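Local coordinates for hypothetical protein PH0435 (Pyrococcus horikoshii, PDB 2YV4), which probably acts as a Sua5-type threonylcarbamoyl-AMP synthase in the formation of threonylcarbamoyladenosine in tRNA, and is represented here by its C-terminal domain, at residues K15-I20 against E40-D45. Residues are numbered along the deposited sequence; the frame is centred on the assembly and turned at random.
Sequences KVKGKI and ESYNAD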
# COMPACT_ATOMS: atom_id res chain seq x y z
N LYS A 15 -9.37 10.88 2.81
CA LYS A 15 -9.86 9.73 3.57
C LYS A 15 -8.86 8.57 3.58
O LYS A 15 -8.73 7.87 4.59
CB LYS A 15 -11.18 9.22 2.99
CG LYS A 15 -12.41 10.05 3.34
CD LYS A 15 -13.68 9.24 3.10
CE LYS A 15 -14.92 10.01 3.52
NZ LYS A 15 -15.12 11.23 2.69
N VAL A 16 -8.17 8.36 2.47
CA VAL A 16 -7.21 7.28 2.40
C VAL A 16 -6.11 7.48 3.43
O VAL A 16 -5.75 6.55 4.15
CB VAL A 16 -6.60 7.17 0.99
CG1 VAL A 16 -5.40 6.23 1.01
CG2 VAL A 16 -7.65 6.66 0.00
N LYS A 17 -5.57 8.69 3.52
CA LYS A 17 -4.51 8.97 4.48
C LYS A 17 -4.95 8.63 5.90
O LYS A 17 -4.17 8.05 6.67
CB LYS A 17 -4.07 10.43 4.38
CG LYS A 17 -3.28 10.72 3.10
CD LYS A 17 -2.69 12.13 3.10
CE LYS A 17 -1.86 12.38 1.85
NZ LYS A 17 -0.66 11.49 1.76
N GLY A 18 -6.18 8.99 6.25
CA GLY A 18 -6.67 8.69 7.59
C GLY A 18 -6.88 7.20 7.81
O GLY A 18 -6.58 6.67 8.89
N LYS A 19 -7.39 6.52 6.80
CA LYS A 19 -7.64 5.08 6.90
C LYS A 19 -6.33 4.31 7.04
O LYS A 19 -6.20 3.42 7.89
CB LYS A 19 -8.43 4.60 5.69
CG LYS A 19 -8.69 3.09 5.64
CD LYS A 19 -9.48 2.58 6.85
CE LYS A 19 -10.89 3.17 6.89
NZ LYS A 19 -11.68 2.57 8.01
N ILE A 20 -5.34 4.64 6.21
CA ILE A 20 -4.05 3.96 6.29
C ILE A 20 -3.42 4.15 7.67
O ILE A 20 -2.93 3.20 8.28
CB ILE A 20 -3.07 4.46 5.20
CG1 ILE A 20 -3.59 4.04 3.82
CG2 ILE A 20 -1.68 3.87 5.43
CD1 ILE A 20 -2.75 4.51 2.66
N GLU A 40 3.42 8.44 1.52
CA GLU A 40 4.11 8.64 2.79
C GLU A 40 4.00 7.38 3.65
O GLU A 40 3.20 6.50 3.35
CB GLU A 40 3.56 9.85 3.54
CG GLU A 40 2.08 9.81 3.84
CD GLU A 40 1.61 11.05 4.57
OE1 GLU A 40 2.08 11.29 5.69
OE2 GLU A 40 0.77 11.79 4.01
N SER A 41 4.79 7.30 4.71
CA SER A 41 4.82 6.11 5.56
C SER A 41 3.66 5.88 6.51
O SER A 41 3.30 4.74 6.77
CB SER A 41 6.10 6.10 6.40
OG SER A 41 5.97 7.00 7.49
N TYR A 42 3.08 6.96 7.03
CA TYR A 42 1.98 6.82 7.99
C TYR A 42 2.54 6.05 9.17
O TYR A 42 1.81 5.36 9.90
CB TYR A 42 0.81 6.07 7.36
CG TYR A 42 0.30 6.71 6.09
CD1 TYR A 42 -0.39 7.92 6.12
CD2 TYR A 42 0.55 6.12 4.85
CE1 TYR A 42 -0.83 8.53 4.94
CE2 TYR A 42 0.11 6.71 3.67
CZ TYR A 42 -0.57 7.91 3.72
OH TYR A 42 -0.97 8.51 2.55
N ASN A 43 3.85 6.16 9.35
CA ASN A 43 4.58 5.50 10.42
C ASN A 43 4.58 3.97 10.39
O ASN A 43 4.63 3.33 11.44
CB ASN A 43 4.06 5.97 11.78
CG ASN A 43 5.13 6.67 12.57
OD1 ASN A 43 6.18 6.10 12.86
ND2 ASN A 43 4.88 7.93 12.91
N ALA A 44 4.52 3.40 9.20
CA ALA A 44 4.56 1.95 9.09
C ALA A 44 5.99 1.53 9.44
O ALA A 44 6.84 2.38 9.69
CB ALA A 44 4.23 1.52 7.67
N ASP A 45 6.25 0.22 9.48
CA ASP A 45 7.59 -0.27 9.80
C ASP A 45 8.49 -0.15 8.58
O ASP A 45 9.72 -0.09 8.70
CB ASP A 45 7.54 -1.75 10.21
CG ASP A 45 6.76 -1.97 11.48
OD1 ASP A 45 7.10 -1.35 12.51
OD2 ASP A 45 5.80 -2.76 11.45
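Tyr42 lays its ring between Ile20 and Glu40. On one face sits Ile20, its CB 4.1 Å from the ring centroid, a CH-pi contact; the CG2 methyl presses in at 3.2 Å from Tyr42 CD2, while CD1 follows the ring toward its hydroxyl end and meets Tyr42 CE2 at 3.7 Å. That spread comes from the isoleucine's torsions: CG2 is anti to the backbone N, CG1 is anti to the carbonyl carbon (chi1 -67°), and CD1, anti to CA (chi2 178°), is carried on along the ring. Glu40 CG lies over the opposite face of the ring, 3.2 Å above its plane and displaced toward the rim.

Lys17 crosses Tyr42 at about a right angle, its chain running past the hydroxyl end of the ring. The methylenes stay extended as far as CE, then chi4 (-63°) bends NZ round to two acceptors of the loop: Tyr42 OH at 3.1 Å, and Glu40 OE2 at 2.7 Å in a salt bridge that uses the carboxylate's anti lone pair. Ser39 OG is a further partner of NZ; the stronger partner of Tyr42 OH is Glu79 OE1 on strand 75-81, to which it is hydrogen-bonded.

The loop between strands 34-38 and 46-49 is thereby packed against helix 13-29, the crossover from strand 5-11 to strand 34-38 in the all-parallel sheet of this alpha/beta fold. The loop doubles back in a type I' turn from Ser41 to Ala44, closed by Ala44 N to Ser41 O, with Tyr42 at its second position. Behind the contact, Ile20 reaches Val36 and Ile77 of the sheet, and Tyr42 itself rests on Val36. Replacing Tyr42 by an alanine would probably leave the Ile20 methyls facing a gap and Lys17 NZ and Glu79 without the hydroxyl they share. Farther along the turn, Asn43 O is hydrogen-bonded to Lys28 NZ, two turns of helix beyond Ile20.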